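Local coordinates for uncharacterized protein (Treponema denticola ATCC 35404, PDB 6R9N), which senses oxygen and Fe(II) for bacterial chemotaxis through a diiron centre that stabilises an iron-peroxy species, at residues A[68-71]-A[72-75]; A[211-215]-A[216-220]; A[221-225]-A[226-230]. All coordinates share one frame; numbering follows the deposited sequence.

Interaction 1 (A[68-71]-A[72-75])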
ATOM      1  N   ILE A  68     -30.479  -0.526   4.251  1.00 38.58           N
ATOM      2  CA  ILE A  68     -30.268   0.408   5.344  1.00 37.60           C
ATOM      3  C   ILE A  68     -30.071   1.797   4.760  1.00 38.78           C
ATOM      4  O   ILE A  68     -29.560   1.953   3.652  1.00 37.35           O
ATOM      5  CB  ILE A  68     -29.053  -0.047   6.192  1.00 40.57           C
ATOM      6  CG1 ILE A  68     -29.192   0.392   7.637  1.00 44.39           C
ATOM      7  CG2 ILE A  68     -27.734   0.446   5.600  1.00 38.72           C
ATOM      8  CD1 ILE A  68     -28.086  -0.181   8.488  1.00 46.36           C
ATOM      9  N   SER A  69     -30.474   2.808   5.512  1.00 41.47           N
ATOM     10  CA  SER A  69     -30.186   4.175   5.106  1.00 44.46           C
ATOM     11  C   SER A  69     -28.699   4.466   5.267  1.00 44.89           C
ATOM     12  O   SER A  69     -28.075   4.095   6.269  1.00 39.08           O
ATOM     13  CB  SER A  69     -31.014   5.158   5.937  1.00 50.55           C
ATOM     14  OG  SER A  69     -32.411   4.938   5.746  1.00 53.58           O
ATOM     15  N   VAL A  70     -28.129   5.134   4.264  1.00 41.15           N
ATOM     16  CA  VAL A  70     -26.696   5.387   4.280  1.00 41.42           C
ATOM     17  C   VAL A  70     -26.340   6.271   5.465  1.00 46.55           C
ATOM     18  O   VAL A  70     -25.202   6.246   5.958  1.00 48.28           O
ATOM     19  CB  VAL A  70     -26.261   6.008   2.935  1.00 48.76           C
ATOM     20  CG1 VAL A  70     -26.468   7.513   2.941  1.00 47.76           C
ATOM     21  CG2 VAL A  70     -24.815   5.673   2.639  1.00 48.35           C
ATOM     22  N   ASP A  71     -27.308   7.055   5.936  1.00 48.68           N
ATOM     23  CA  ASP A  71     -27.320   7.750   7.214  1.00 49.36           C
ATOM     24  C   ASP A  71     -26.781   6.914   8.367  1.00 44.07           C
ATOM     25  O   ASP A  71     -26.112   7.436   9.262  1.00 43.34           O
ATOM     26  CB  ASP A  71     -28.764   8.160   7.544  1.00 48.55           C
ATOM     27  CG  ASP A  71     -28.990   9.639   7.433  1.00 55.66           C
ATOM     28  OD1 ASP A  71     -27.990  10.378   7.353  1.00 59.71           O
ATOM     29  OD2 ASP A  71     -30.169  10.064   7.437  1.00 64.64           O
ATOM     30  N   LYS A  72     -27.134   5.632   8.395  1.00 45.17           N
ATOM     31  CA  LYS A  72     -26.978   4.816   9.591  1.00 44.31           C
ATOM     32  C   LYS A  72     -25.743   3.927   9.561  1.00 38.39           C
ATOM     33  O   LYS A  72     -25.619   3.027  10.400  1.00 37.03           O
ATOM     34  CB  LYS A  72     -28.241   3.983   9.803  1.00 42.36           C
ATOM     35  CG  LYS A  72     -29.498   4.808   9.625  1.00 44.29           C
ATOM     36  CD  LYS A  72     -30.562   4.435  10.621  1.00 48.35           C
ATOM     37  CE  LYS A  72     -31.938   4.835  10.104  1.00 52.05           C
ATOM     38  NZ  LYS A  72     -32.918   3.712  10.207  1.00 55.11           N
ATOM     39  N   ILE A  73     -24.832   4.151   8.621  1.00 36.67           N
ATOM     40  CA  ILE A  73     -23.524   3.506   8.665  1.00 33.95           C
ATOM     41  C   ILE A  73     -22.685   4.220   9.717  1.00 32.70           C
ATOM     42  O   ILE A  73     -22.314   5.381   9.548  1.00 38.72           O
ATOM     43  CB  ILE A  73     -22.842   3.516   7.292  1.00 34.07           C
ATOM     44  CG1 ILE A  73     -23.601   2.558   6.361  1.00 34.95           C
ATOM     45  CG2 ILE A  73     -21.382   3.106   7.426  1.00 31.23           C
ATOM     46  CD1 ILE A  73     -23.355   2.770   4.883  1.00 39.84           C
ATOM     47  N   ASP A  74     -22.413   3.530  10.819  1.00 34.08           N
ATOM     48  CA  ASP A  74     -21.641   4.072  11.923  1.00 34.77           C
ATOM     49  C   ASP A  74     -20.154   3.807  11.794  1.00 35.84           C
ATOM     50  O   ASP A  74     -19.356   4.533  12.397  1.00 34.12           O
ATOM     51  CB  ASP A  74     -22.118   3.470  13.247  1.00 34.85           C
ATOM     52  CG  ASP A  74     -23.590   3.725  13.509  1.00 44.61           C
ATOM     53  OD1 ASP A  74     -24.103   4.778  13.062  1.00 43.82           O
ATOM     54  OD2 ASP A  74     -24.232   2.870  14.163  1.00 44.80           O
ATOM     55  N   THR A  75     -19.767   2.779  11.044  1.00 31.14           N
ATOM     56  CA  THR A  75     -18.383   2.336  10.998  1.00 31.48           C
ATOM     57  C   THR A  75     -17.998   1.983   9.568  1.00 27.75           C
ATOM     58  O   THR A  75     -18.787   1.393   8.834  1.00 32.66           O
ATOM     59  CB  THR A  75     -18.179   1.127  11.923  1.00 30.89           C
ATOM     60  OG1 THR A  75     -18.327   1.546  13.285  1.00 37.26           O
ATOM     61  CG2 THR A  75     -16.791   0.519  11.753  1.00 30.78           C
TER
HETATM   62  O   HOH W   1     -33.137   2.456   7.492  1.00 47.98           O
HETATM   63  O   HOH W   2     -23.589   8.133  10.031  1.00 44.81           O
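Val-70 and Ile-73 meet in the short 3-10 turn that leads from helix 57-65 into strand 73-77, the second strand of a beta-alpha-beta crossover in which strand 73-77 runs parallel to strand 45-49. Their side chains cross obliquely, and the touch is between methyl ends, Val-70 CG2 lying 3.9 Å from Ile-73 CD1. Ile-73 has CG1 beside its backbone N (chi1 -70°), which carries the CD1 end back over the turn, where it also passes 4.1 Å from Val-70 O. The stem of Lys-72 meets two more residues: its CB comes within 4.3 Å of Ile-68 CG1, and its CG packs 4.0 Å from Ser-69 CB. Two i to i+3 backbone bonds define the turn: Lys-72 N gives a nearly straight one to Ser-69 O (2.8 Å, 166°), while that from Ile-73 N to Val-70 O is weak at 3.4 Å. Backbone bonds of Lys-72 and Asp-74 with Gly-46 join the segment to strand 45-49, and Asp-74 forms a salt bridge with Arg-45. One water spans Asp-71 O and Ile-73 O, donating to both. Another ties two polar side-chain ends together: the Lys-72 chain, bent at chi2 and chi4, brings NZ to this water, which accepts from Lys-72 NZ at 3.0 Å and lies 3.1 Å from Ser-69 OG.

Interaction 2 (A[211-215]-A[216-220])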
ATOM      1  N   GLU A 211      -2.529 -20.382  11.542  1.00 26.95           N
ATOM      2  CA  GLU A 211      -2.701 -20.925  12.891  1.00 31.69           C
ATOM      3  C   GLU A 211      -3.606 -20.037  13.736  1.00 31.55           C
ATOM      4  O   GLU A 211      -4.417 -20.533  14.532  1.00 35.20           O
ATOM      5  CB  GLU A 211      -1.337 -21.083  13.573  1.00 31.90           C
ATOM      6  N   TYR A 212      -3.438 -18.720  13.616  1.00 29.69           N
ATOM      7  CA  TYR A 212      -4.302 -17.776  14.317  1.00 29.23           C
ATOM      8  C   TYR A 212      -5.740 -17.912  13.842  1.00 32.41           C
ATOM      9  O   TYR A 212      -6.670 -18.058  14.649  1.00 30.58           O
ATOM     10  CB  TYR A 212      -3.776 -16.351  14.092  1.00 30.03           C
ATOM     11  CG  TYR A 212      -4.387 -15.246  14.935  1.00 28.44           C
ATOM     12  CD1 TYR A 212      -5.670 -14.778  14.683  1.00 29.78           C
ATOM     13  CD2 TYR A 212      -3.660 -14.642  15.957  1.00 31.16           C
ATOM     14  CE1 TYR A 212      -6.231 -13.755  15.445  1.00 28.18           C
ATOM     15  CE2 TYR A 212      -4.204 -13.612  16.722  1.00 28.96           C
ATOM     16  CZ  TYR A 212      -5.492 -13.172  16.452  1.00 31.41           C
ATOM     17  OH  TYR A 212      -6.051 -12.156  17.191  1.00 35.74           O
ATOM     18  N   VAL A 213      -5.936 -17.916  12.523  1.00 27.23           N
ATOM     19  CA  VAL A 213      -7.286 -17.925  11.983  1.00 29.16           C
ATOM     20  C   VAL A 213      -7.979 -19.242  12.287  1.00 31.17           C
ATOM     21  O   VAL A 213      -9.170 -19.259  12.616  1.00 33.06           O
ATOM     22  CB  VAL A 213      -7.248 -17.633  10.470  1.00 31.48           C
ATOM     23  CG1 VAL A 213      -8.570 -18.046   9.784  1.00 30.47           C
ATOM     24  CG2 VAL A 213      -6.945 -16.166  10.238  1.00 29.43           C
ATOM     25  N   ARG A 214      -7.236 -20.354  12.261  1.00 34.39           N
ATOM     26  CA  ARG A 214      -7.824 -21.651  12.586  1.00 36.55           C
ATOM     27  C   ARG A 214      -8.449 -21.645  13.979  1.00 37.90           C
ATOM     28  O   ARG A 214      -9.445 -22.337  14.216  1.00 35.30           O
ATOM     29  CB  ARG A 214      -6.765 -22.755  12.471  1.00 36.55           C
ATOM     30  CG  ARG A 214      -6.615 -23.353  11.074  1.00 36.10           C
ATOM     31  CD  ARG A 214      -5.788 -24.626  11.131  1.00 44.18           C
ATOM     32  NE  ARG A 214      -5.257 -25.092   9.842  1.00 44.48           N
ATOM     33  CZ  ARG A 214      -3.963 -25.349   9.627  1.00 44.86           C
ATOM     34  NH1 ARG A 214      -3.538 -25.784   8.444  1.00 40.59           N
ATOM     35  NH2 ARG A 214      -3.082 -25.159  10.602  1.00 45.47           N
ATOM     36  N   ARG A 215      -7.891 -20.864  14.905  1.00 35.21           N
ATOM     37  CA  ARG A 215      -8.439 -20.823  16.257  1.00 38.49           C
ATOM     38  C   ARG A 215      -9.757 -20.068  16.298  1.00 38.72           C
ATOM     39  O   ARG A 215     -10.628 -20.390  17.112  1.00 39.11           O
ATOM     40  CB  ARG A 215      -7.444 -20.185  17.218  1.00 36.30           C
ATOM     41  CG  ARG A 215      -6.216 -21.030  17.459  1.00 44.36           C
ATOM     42  CD  ARG A 215      -5.325 -20.388  18.515  1.00 47.13           C
ATOM     43  NE  ARG A 215      -5.933 -20.491  19.838  1.00 55.95           N
ATOM     44  CZ  ARG A 215      -6.594 -19.508  20.442  1.00 64.10           C
ATOM     45  NH1 ARG A 215      -7.117 -19.704  21.647  1.00 70.53           N
ATOM     46  NH2 ARG A 215      -6.724 -18.323  19.852  1.00 65.64           N
ATOM     47  N   LEU A 216      -9.912 -19.030  15.481  1.00 36.02           N
ATOM     48  CA  LEU A 216     -11.263 -18.649  15.122  1.00 38.50           C
ATOM     49  C   LEU A 216     -11.839 -19.810  14.331  1.00 40.57           C
ATOM     50  O   LEU A 216     -11.125 -20.505  13.616  1.00 48.60           O
ATOM     51  CB  LEU A 216     -11.277 -17.370  14.286  1.00 34.53           C
ATOM     52  CG  LEU A 216     -10.335 -16.187  14.520  1.00 30.85           C
ATOM     53  CD1 LEU A 216     -10.211 -15.427  13.215  1.00 31.94           C
ATOM     54  CD2 LEU A 216     -10.850 -15.267  15.599  1.00 34.20           C
ATOM     55  N   ASN A 217     -13.098 -20.049  14.450  1.00 38.67           N
ATOM     56  CA  ASN A 217     -13.475 -21.170  13.595  1.00 44.39           C
ATOM     57  C   ASN A 217     -14.389 -20.639  12.512  1.00 37.71           C
ATOM     58  O   ASN A 217     -15.602 -20.831  12.594  1.00 36.49           O
ATOM     59  CB  ASN A 217     -14.149 -22.297  14.379  1.00 47.55           C
ATOM     60  CG  ASN A 217     -13.267 -22.832  15.478  1.00 54.25           C
ATOM     61  OD1 ASN A 217     -13.279 -22.324  16.608  1.00 57.14           O
ATOM     62  ND2 ASN A 217     -12.467 -23.845  15.152  1.00 49.28           N
ATOM     63  N   PRO A 218     -13.851 -19.944  11.506  1.00 34.61           N
ATOM     64  CA  PRO A 218     -14.720 -19.290  10.528  1.00 33.82           C
ATOM     65  C   PRO A 218     -15.427 -20.309   9.658  1.00 32.94           C
ATOM     66  O   PRO A 218     -14.855 -21.331   9.269  1.00 33.19           O
ATOM     67  CB  PRO A 218     -13.749 -18.438   9.701  1.00 32.89           C
ATOM     68  CG  PRO A 218     -12.465 -19.156   9.780  1.00 32.92           C
ATOM     69  CD  PRO A 218     -12.433 -19.874  11.105  1.00 37.37           C
ATOM     70  N   LEU A 219     -16.689 -20.014   9.358  1.00 35.20           N
ATOM     71  CA  LEU A 219     -17.441 -20.772   8.375  1.00 29.99           C
ATOM     72  C   LEU A 219     -17.247 -20.257   6.958  1.00 31.83           C
ATOM     73  O   LEU A 219     -17.454 -21.016   6.006  1.00 34.30           O
ATOM     74  CB  LEU A 219     -18.926 -20.748   8.740  1.00 32.93           C
ATOM     75  CG  LEU A 219     -19.202 -21.435  10.084  1.00 38.23           C
ATOM     76  CD1 LEU A 219     -20.622 -21.186  10.562  1.00 35.34           C
ATOM     77  CD2 LEU A 219     -18.923 -22.933   9.964  1.00 34.44           C
ATOM     78  N   MET A 220     -16.841 -18.999   6.793  1.00 29.48           N
ATOM     79  CA  MET A 220     -16.554 -18.431   5.480  1.00 30.23           C
ATOM     80  C   MET A 220     -15.311 -17.559   5.560  1.00 30.84           C
ATOM     81  O   MET A 220     -15.044 -16.924   6.586  1.00 25.47           O
ATOM     82  CB  MET A 220     -17.682 -17.536   4.937  1.00 24.60           C
ATOM     83  CG  MET A 220     -18.953 -18.216   4.526  1.00 35.01           C
ATOM     84  SD  MET A 220     -20.080 -17.021   3.767  1.00 30.77           S
ATOM     85  CE  MET A 220     -21.575 -18.009   3.812  1.00 36.20           C
TER
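Two first torsions bring Val-213 and Leu-216 together where helix 203-215 runs out. Val-213 holds CG1 opposite its own N (chi1 163°), and this methyl meets Pro-218 CG at 4.1 Å, the two side chains crossing at about a right angle. Leu-216 keeps CG beside its N (chi1 -38°), folding the branch back against the last helical turn: CG stands 3.8 Å from Val-213 O, and CD1 approaches Val-213 CG2 at 4.5 Å, a loose apolar touch. Val-213 is therefore the shared partner, with Pro-218 at one methyl and Leu-216 at the other. The proline also meets the backbone of this residue, Pro-218 CD lying 3.6 Å from Val-213 O.

The backbone evidence is that of a helix giving way. Leu-216 N still reaches Tyr-212 O, but the bond is weak (3.5 Å, 157°). Tyr-212 O also receives a weak bond from Arg-215 N at 3.1 Å, so one carbonyl serves two poorly held donors. The placing of the Leu-216 carbonyl is itself doubtful.

In the fold, this turn leads from helix 203-215 into strand 220-222 of the six-strand mixed sheet. Leu-216 packs on Ile-142 of strand 138-143 and, with Pro-218, on Tyr-156 of strand 153-157, while Tyr-212 covers Ile-142 and Pro-143. Arg-214 rests on Leu-238 and Ser-242 of helix 232-242, and Met-220 enters the sheet through a backbone bond with Leu-163.

Interaction 3 (A[221-225]-A[226-230]). With FE (Fe (III) ion), chain C.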
ATOM      1  N   ILE A 221     -14.592 -17.488   4.443  1.00 26.56           N
ATOM      2  CA  ILE A 221     -13.533 -16.511   4.247  1.00 23.16           C
ATOM      3  C   ILE A 221     -13.900 -15.689   3.017  1.00 26.30           C
ATOM      4  O   ILE A 221     -13.945 -16.220   1.899  1.00 26.03           O
ATOM      5  CB  ILE A 221     -12.157 -17.183   4.093  1.00 25.63           C
ATOM      6  CG1 ILE A 221     -11.762 -17.855   5.416  1.00 26.56           C
ATOM      7  CG2 ILE A 221     -11.101 -16.160   3.653  1.00 26.62           C
ATOM      8  CD1 ILE A 221     -10.444 -18.625   5.392  1.00 31.30           C
ATOM      9  N   ALA A 222     -14.158 -14.392   3.223  1.00 26.72           N
ATOM     10  CA  ALA A 222     -14.628 -13.510   2.159  1.00 26.66           C
ATOM     11  C   ALA A 222     -13.549 -12.494   1.826  1.00 25.40           C
ATOM     12  O   ALA A 222     -13.353 -11.537   2.588  1.00 22.50           O
ATOM     13  CB  ALA A 222     -15.917 -12.799   2.570  1.00 25.90           C
ATOM     14  N   PRO A 223     -12.856 -12.637   0.706  1.00 27.38           N
ATOM     15  CA  PRO A 223     -11.742 -11.747   0.389  1.00 24.03           C
ATOM     16  C   PRO A 223     -12.198 -10.467  -0.304  1.00 28.42           C
ATOM     17  O   PRO A 223     -13.349 -10.314  -0.723  1.00 26.44           O
ATOM     18  CB  PRO A 223     -10.873 -12.607  -0.548  1.00 23.63           C
ATOM     19  CG  PRO A 223     -11.877 -13.480  -1.276  1.00 29.28           C
ATOM     20  CD  PRO A 223     -13.057 -13.687  -0.315  1.00 26.44           C
ATOM     21  N   GLN A 224     -11.255  -9.541  -0.414  1.00 25.73           N
ATOM     22  CA  GLN A 224     -11.487  -8.273  -1.082  1.00 28.61           C
ATOM     23  C   GLN A 224     -11.508  -8.413  -2.603  1.00 31.02           C
ATOM     24  O   GLN A 224     -11.895  -7.461  -3.289  1.00 33.01           O
ATOM     25  CB  GLN A 224     -10.407  -7.276  -0.620  1.00 33.41           C
ATOM     26  CG  GLN A 224     -10.736  -5.816  -0.810  1.00 34.44           C
ATOM     27  CD  GLN A 224      -9.673  -5.113  -1.620  1.00 37.87           C
ATOM     28  OE1 GLN A 224      -8.466  -5.362  -1.442  1.00 36.48           O
ATOM     29  NE2 GLN A 224     -10.104  -4.222  -2.519  1.00 36.57           N
ATOM     30  N   HIS A 225     -11.103  -9.568  -3.144  1.00 30.31           N
ATOM     31  CA  HIS A 225     -11.192  -9.862  -4.576  1.00 32.38           C
ATOM     32  C   HIS A 225     -11.588 -11.319  -4.778  1.00 30.37           C
ATOM     33  O   HIS A 225     -10.976 -12.214  -4.190  1.00 28.37           O
ATOM     34  CB  HIS A 225      -9.859  -9.628  -5.314  1.00 31.21           C
ATOM     35  CG  HIS A 225      -9.159  -8.357  -4.945  1.00 34.17           C
ATOM     36  ND1 HIS A 225      -9.409  -7.159  -5.582  1.00 32.91           N
ATOM     37  CD2 HIS A 225      -8.190  -8.102  -4.031  1.00 29.47           C
ATOM     38  CE1 HIS A 225      -8.637  -6.220  -5.068  1.00 29.52           C
ATOM     39  NE2 HIS A 225      -7.898  -6.764  -4.117  1.00 32.77           N
ATOM     40  N   GLY A 226     -12.594 -11.558  -5.618  1.00 30.00           N
ATOM     41  CA  GLY A 226     -12.919 -12.908  -6.033  1.00 28.35           C
ATOM     42  C   GLY A 226     -13.891 -13.594  -5.106  1.00 30.61           C
ATOM     43  O   GLY A 226     -14.334 -13.051  -4.092  1.00 29.61           O
ATOM     44  N   ALA A 227     -14.201 -14.840  -5.459  1.00 31.84           N
ATOM     45  CA  ALA A 227     -15.289 -15.559  -4.818  1.00 29.73           C
ATOM     46  C   ALA A 227     -14.928 -15.953  -3.387  1.00 28.85           C
ATOM     47  O   ALA A 227     -13.758 -15.991  -2.990  1.00 28.88           O
ATOM     48  CB  ALA A 227     -15.669 -16.799  -5.626  1.00 30.24           C
ATOM     49  N   ILE A 228     -15.969 -16.272  -2.625  1.00 28.19           N
ATOM     50  CA  ILE A 228     -15.922 -16.507  -1.183  1.00 28.99           C
ATOM     51  C   ILE A 228     -15.701 -17.990  -0.912  1.00 29.43           C
ATOM     52  O   ILE A 228     -16.276 -18.847  -1.591  1.00 32.78           O
ATOM     53  CB  ILE A 228     -17.233 -16.008  -0.529  1.00 25.60           C
ATOM     54  CG1 ILE A 228     -17.328 -14.484  -0.624  1.00 23.81           C
ATOM     55  CG2 ILE A 228     -17.355 -16.493   0.934  1.00 27.78           C
ATOM     56  CD1 ILE A 228     -18.736 -13.948  -0.760  1.00 29.45           C
ATOM     57  N   TYR A 229     -14.880 -18.300   0.094  1.00 28.86           N
ATOM     58  CA  TYR A 229     -14.664 -19.676   0.534  1.00 27.14           C
ATOM     59  C   TYR A 229     -15.654 -20.024   1.636  1.00 29.37           C
ATOM     60  O   TYR A 229     -15.778 -19.281   2.616  1.00 31.62           O
ATOM     61  CB  TYR A 229     -13.226 -19.858   1.050  1.00 27.77           C
ATOM     62  CG  TYR A 229     -12.162 -19.363   0.089  1.00 25.85           C
ATOM     63  CD1 TYR A 229     -11.809 -18.016   0.035  1.00 25.75           C
ATOM     64  CD2 TYR A 229     -11.510 -20.240  -0.759  1.00 24.21           C
ATOM     65  CE1 TYR A 229     -10.838 -17.562  -0.847  1.00 23.66           C
ATOM     66  CE2 TYR A 229     -10.541 -19.798  -1.642  1.00 24.18           C
ATOM     67  CZ  TYR A 229     -10.214 -18.454  -1.685  1.00 24.48           C
ATOM     68  OH  TYR A 229      -9.267 -18.005  -2.581  1.00 26.32           O
ATOM     69  N   LYS A 230     -16.382 -21.126   1.470  1.00 31.47           N
ATOM     70  CA  LYS A 230     -17.271 -21.590   2.526  1.00 33.21           C
ATOM     71  C   LYS A 230     -17.118 -23.095   2.693  1.00 35.79           C
ATOM     72  O   LYS A 230     -16.632 -23.794   1.798  1.00 34.85           O
ATOM     73  CB  LYS A 230     -18.734 -21.178   2.290  1.00 34.34           C
ATOM     74  CG  LYS A 230     -19.485 -21.965   1.243  1.00 40.65           C
ATOM     75  CD  LYS A 230     -20.986 -21.635   1.319  1.00 40.86           C
ATOM     76  CE  LYS A 230     -21.736 -22.027   0.040  1.00 42.95           C
ATOM     77  NZ  LYS A 230     -21.716 -23.484  -0.266  1.00 47.19           N
TER
HETATM   78 FE    FE C 301      -6.617  -5.487  -2.827  1.00 28.08          FE
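Gln-224 and His-225 grip one iron of the diiron site from the loop of a beta hairpin, strands 220-222 and 229-230, at the edge of a sheet of the metallo-beta-lactamase-like fold. Gln-224 OE1 lies 2.3 Å and His-225 NE2 2.2 Å from this iron, which has four further ligand atoms, with Asp-84 and Asp-167 among its protein ligands. The Gln-224 side chain also touches the bound oxygen atom and that of His-225 the bound peroxide, each about 3 Å away. Gln-224 extends CG away from its N (chi1 -160°) and bends at chi2, presenting the amide oxygen to the metal. The second shell fixes the imidazole, because His-225 ND1 is bonded to Gln-34 O. At Gly-226 (phi 88°, psi 180°) a side chain would be jammed against His-225 O, so only a glycine fits easily. Behind the ligands, Pro-223 CG packs 4.2 Å from Tyr-229 CE1, and Ala-222 CB meets Ile-228 CG1 at 3.9 Å on the other face of the hairpin. Farther out, Ile-221 and Tyr-229 form an antiparallel hydrogen-bonded pair, closed by Ile-221 N to Tyr-229 O at 2.8 Å and Tyr-229 N to Ile-221 O at 2.9 Å. Tyr-229 OH bonds to Gly-169 O, and the edge of its ring meets a backbone oxygen in plane, CD1 lying 3.4 Å from Ile-221 O.

How the interactions relate
Interactions 2 and 3 are consecutive: the turn after helix 203-215 feeds strand 220-222, which ends at the iron-binding loop. Their centres lie about 14 Å apart, and they touch where Met-220 packs on residues 228-230, its CB 3.5 Å from Tyr-229 O and its SD 4.0 Å from Ile-228 CG2. Interaction 3 alone of the three carries metal ligands; interaction 2 holds none of them and meets the site only through the chain that continues into 221-225. Interaction 1 belongs to the seven-strand sheet, its centre about 19 Å from the centre of the chain, about 24 Å from that of interaction 3 and 29 Å from that of interaction 2, with nearest atoms about 14 and 17 Å away.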